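Local coordinates for inner membrane protein (Salmonella typhimurium LT2, PDB 2QJV), which probably acts as a sugar isomerase of the KduI/IolB family, with a bicupin fold that binds nickel, at residues R75-A84 against V155-G163. The protein carries 2 engineered substitutions. Numbering follows the deposited sequence. Where two conformers were deposited one is given.
Sequences RMSPFERIPA and VVEVYTNAG. Engineered in segment 155-163: A162 (natural residue Glu). With SO4 (sulfate ion), chain I.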
loop_
_atom_site.group_PDB
_atom_site.type_symbol
_atom_site.label_atom_id
_atom_site.label_comp_id
_atom_site.label_asym_id
_atom_site.label_seq_id
_atom_site.Cartn_x
_atom_site.Cartn_y
_atom_site.Cartn_z
ATOM N N ARG A 75 -1.239 -4.182 -42.774
ATOM C CA ARG A 75 -1.652 -2.985 -42.041
ATOM C C ARG A 75 -0.450 -2.237 -41.443
ATOM O O ARG A 75 0.520 -2.843 -40.944
ATOM C CB ARG A 75 -2.674 -3.345 -40.958
ATOM C CG ARG A 75 -2.135 -4.038 -39.720
ATOM C CD ARG A 75 -3.257 -4.687 -38.931
ATOM N NE ARG A 75 -2.757 -5.092 -37.624
ATOM C CZ ARG A 75 -3.393 -5.855 -36.748
ATOM N NH1 ARG A 75 -4.562 -6.391 -37.031
ATOM N NH2 ARG A 75 -2.819 -6.112 -35.578
HETATM N N MSE A 76 -0.541 -0.921 -41.519
HETATM C CA MSE A 76 0.446 -0.006 -40.965
HETATM C C MSE A 76 0.005 0.523 -39.597
HETATM O O MSE A 76 0.723 1.292 -38.972
HETATM C CB MSE A 76 0.706 1.111 -41.964
HETATM C CG MSE A 76 1.168 0.566 -43.343
HETATM SE SE MSE A 76 2.771 -0.576 -43.245
HETATM C CE MSE A 76 4.001 0.769 -42.752
ATOM N N SER A 77 -1.163 0.064 -39.142
ATOM C CA SER A 77 -1.723 0.360 -37.841
ATOM C C SER A 77 -2.707 -0.755 -37.446
ATOM O O SER A 77 -3.478 -1.234 -38.292
ATOM C CB SER A 77 -2.483 1.679 -37.827
ATOM O OG SER A 77 -3.186 1.816 -36.588
ATOM N N PRO A 78 -2.742 -1.138 -36.171
ATOM C CA PRO A 78 -3.782 -2.130 -35.783
ATOM C C PRO A 78 -5.239 -1.611 -36.040
ATOM O O PRO A 78 -6.132 -2.390 -36.344
ATOM C CB PRO A 78 -3.464 -2.388 -34.286
ATOM C CG PRO A 78 -2.805 -1.137 -33.837
ATOM C CD PRO A 78 -1.922 -0.752 -34.996
ATOM N N PHE A 79 -5.404 -0.288 -36.068
ATOM C CA PHE A 79 -6.697 0.376 -36.238
ATOM C C PHE A 79 -7.271 0.358 -37.679
ATOM O O PHE A 79 -8.327 0.930 -37.940
ATOM C CB PHE A 79 -6.635 1.784 -35.608
ATOM C CG PHE A 79 -6.568 1.711 -34.108
ATOM C CD1 PHE A 79 -7.708 1.343 -33.383
ATOM C CD2 PHE A 79 -5.373 1.914 -33.428
ATOM C CE1 PHE A 79 -7.661 1.191 -31.994
ATOM C CE2 PHE A 79 -5.316 1.778 -32.037
ATOM C CZ PHE A 79 -6.465 1.419 -31.329
ATOM N N GLU A 80 -6.581 -0.328 -38.588
ATOM C CA GLU A 80 -7.113 -0.594 -39.922
ATOM C C GLU A 80 -8.231 -1.653 -39.828
ATOM O O GLU A 80 -9.018 -1.766 -40.763
ATOM C CB GLU A 80 -6.027 -1.037 -40.901
ATOM C CG GLU A 80 -5.101 0.112 -41.278
ATOM C CD GLU A 80 -4.072 -0.239 -42.342
ATOM O OE1 GLU A 80 -4.376 -1.060 -43.220
ATOM O OE2 GLU A 80 -2.968 0.340 -42.314
ATOM N N ARG A 81 -8.281 -2.412 -38.716
ATOM C CA ARG A 81 -9.349 -3.413 -38.443
ATOM C C ARG A 81 -9.381 -4.545 -39.487
ATOM O O ARG A 81 -10.451 -5.024 -39.891
ATOM C CB ARG A 81 -10.727 -2.770 -38.351
ATOM C CG ARG A 81 -10.856 -1.738 -37.239
ATOM C CD ARG A 81 -12.187 -1.057 -37.300
ATOM N NE ARG A 81 -13.365 -1.878 -36.971
ATOM C CZ ARG A 81 -13.859 -2.078 -35.745
ATOM N NH1 ARG A 81 -13.324 -1.528 -34.673
ATOM N NH2 ARG A 81 -14.948 -2.811 -35.601
ATOM N N ILE A 82 -8.184 -4.960 -39.884
ATOM C CA ILE A 82 -7.994 -6.074 -40.804
ATOM C C ILE A 82 -7.040 -7.036 -40.095
ATOM O O ILE A 82 -6.202 -6.596 -39.268
ATOM C CB ILE A 82 -7.541 -5.628 -42.255
ATOM C CG1 ILE A 82 -6.103 -5.033 -42.242
ATOM C CG2 ILE A 82 -8.608 -4.704 -42.917
ATOM C CD1 ILE A 82 -5.585 -4.662 -43.646
ATOM N N PRO A 83 -7.197 -8.367 -40.329
ATOM C CA PRO A 83 -6.356 -9.280 -39.560
ATOM C C PRO A 83 -4.829 -9.124 -39.753
ATOM O O PRO A 83 -4.365 -8.772 -40.835
ATOM C CB PRO A 83 -6.835 -10.671 -40.022
ATOM C CG PRO A 83 -8.214 -10.456 -40.531
ATOM C CD PRO A 83 -8.175 -9.103 -41.165
ATOM N N ALA A 84 -4.102 -9.352 -38.667
ATOM C CA ALA A 84 -2.646 -9.369 -38.686
ATOM C C ALA A 84 -2.136 -10.606 -39.444
ATOM O O ALA A 84 -2.859 -11.612 -39.614
ATOM C CB ALA A 84 -2.104 -9.392 -37.277
ATOM N N VAL A 155 -3.933 -17.123 -28.920
ATOM C CA VAL A 155 -3.717 -15.709 -29.293
ATOM C C VAL A 155 -4.968 -15.152 -29.973
ATOM O O VAL A 155 -5.559 -15.781 -30.859
ATOM C CB VAL A 155 -2.454 -15.502 -30.196
ATOM C CG1 VAL A 155 -2.208 -14.008 -30.506
ATOM C CG2 VAL A 155 -1.191 -16.157 -29.573
ATOM N N VAL A 156 -5.393 -13.978 -29.504
ATOM C CA VAL A 156 -6.560 -13.306 -30.055
ATOM C C VAL A 156 -6.325 -11.785 -29.990
ATOM O O VAL A 156 -5.598 -11.313 -29.129
ATOM C CB VAL A 156 -7.853 -13.720 -29.267
ATOM C CG1 VAL A 156 -7.762 -13.279 -27.788
ATOM C CG2 VAL A 156 -9.141 -13.185 -29.910
ATOM N N GLU A 157 -6.920 -11.044 -30.926
ATOM C CA GLU A 157 -6.933 -9.578 -30.875
ATOM C C GLU A 157 -8.423 -9.127 -30.939
ATOM O O GLU A 157 -9.269 -9.721 -31.632
ATOM C CB GLU A 157 -5.975 -8.931 -31.907
ATOM C CG GLU A 157 -6.345 -9.102 -33.328
ATOM C CD GLU A 157 -5.357 -8.533 -34.322
ATOM O OE1 GLU A 157 -4.209 -8.149 -33.971
ATOM O OE2 GLU A 157 -5.714 -8.594 -35.493
ATOM N N VAL A 158 -8.742 -8.092 -30.163
ATOM C CA VAL A 158 -10.085 -7.568 -30.011
ATOM C C VAL A 158 -10.125 -6.032 -30.153
ATOM O O VAL A 158 -9.212 -5.342 -29.676
ATOM C CB VAL A 158 -10.668 -7.987 -28.619
ATOM C CG1 VAL A 158 -12.114 -7.458 -28.418
ATOM C CG2 VAL A 158 -10.603 -9.516 -28.436
ATOM N N TYR A 159 -11.169 -5.552 -30.843
ATOM C CA TYR A 159 -11.431 -4.138 -31.082
ATOM C C TYR A 159 -12.685 -3.748 -30.366
ATOM O O TYR A 159 -13.750 -4.290 -30.625
ATOM C CB TYR A 159 -11.609 -3.811 -32.556
ATOM C CG TYR A 159 -10.419 -4.102 -33.386
ATOM C CD1 TYR A 159 -10.136 -5.402 -33.800
ATOM C CD2 TYR A 159 -9.601 -3.083 -33.814
ATOM C CE1 TYR A 159 -9.043 -5.679 -34.586
ATOM C CE2 TYR A 159 -8.506 -3.347 -34.592
ATOM C CZ TYR A 159 -8.234 -4.631 -34.998
ATOM O OH TYR A 159 -7.123 -4.867 -35.761
ATOM N N THR A 160 -12.540 -2.780 -29.454
ATOM C CA THR A 160 -13.634 -2.291 -28.639
ATOM C C THR A 160 -13.802 -0.798 -28.928
ATOM O O THR A 160 -12.970 0.009 -28.558
ATOM C CB THR A 160 -13.416 -2.580 -27.127
ATOM O OG1 THR A 160 -13.016 -3.949 -26.941
ATOM C CG2 THR A 160 -14.732 -2.274 -26.288
ATOM N N ASN A 161 -14.904 -0.440 -29.554
ATOM C CA ASN A 161 -15.158 0.983 -29.859
ATOM C C ASN A 161 -15.475 1.793 -28.604
ATOM O O ASN A 161 -15.978 1.247 -27.601
ATOM C CB ASN A 161 -16.209 1.097 -30.957
ATOM C CG ASN A 161 -15.707 0.533 -32.286
ATOM O OD1 ASN A 161 -14.500 0.287 -32.485
ATOM N ND2 ASN A 161 -16.617 0.345 -33.191
ATOM N N ALA A 162 -15.074 3.068 -28.640
ATOM C CA ALA A 162 -15.186 3.987 -27.498
ATOM C C ALA A 162 -16.602 3.950 -26.915
ATOM O O ALA A 162 -17.581 4.151 -27.647
ATOM C CB ALA A 162 -14.794 5.415 -27.900
ATOM N N GLY A 163 -16.644 3.697 -25.601
ATOM C CA GLY A 163 -17.887 3.579 -24.846
ATOM C C GLY A 163 -18.134 2.147 -24.378
ATOM O O GLY A 163 -18.363 1.918 -23.152
HETATM S S SO4 I . -16.077 -3.921 -38.928
HETATM O O1 SO4 I . -16.188 -5.269 -39.522
HETATM O O2 SO4 I . -16.450 -4.102 -37.518
HETATM O O3 SO4 I . -17.021 -2.974 -39.546
HETATM O O4 SO4 I . -14.732 -3.362 -39.167
HETATM O O HOH W 1 -15.492 -3.084 -32.504
#
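Y159 points from its strand into the loop 75-84, where it meets R81 and P78; its CG is anti to the carbonyl carbon (chi1 -62°). CB lies 3.6 Å from NH1 of R81, whose aliphatic part runs past the ring in the opposite direction: CG of R81 sits 3.9 Å from CD2 and from CE2 of Y159. Farther out, CE2 and CZ close on the backbone of P78 at the ring edge, and OH donates a 2.7 Å hydrogen bond to P78 O. The same carbonyl takes R81 N on the other face of its plane, so one oxygen ties the 3-10 turn 78-80 to the strand.

Beside the phenol, R75 grips E157 end-on in a bidentate salt bridge of two nearly straight hydrogen bonds, NH1 to OE2 and NH2 to OE1, each 2.9 Å. The planes are 18° apart; both nitrogens approach on the syn side, about 30° out of the carboxylate plane. Together with NH1 to I82 O and NE to V56 O, these bonds hold the guanidinium, sandwiched between P78 CA and A84 CB. Y240 OH also binds OE1, and H141 ND1 binds OE2.

Bent about CG-CD, R81 swings its guanidinium along Y159 to a sulfate, probably from the crystallisation liquor, bound by NE and NH2; a water links NH2 to Y159 O.

Strand 154-160 runs between 138-142 and 238-246; H141 and Y240 from these neighbours touch the Y159 ring, Y240 edge-to-face. The contact thus joins a loop of the six-stranded sheet to the five-stranded one, consistent with two cupin units.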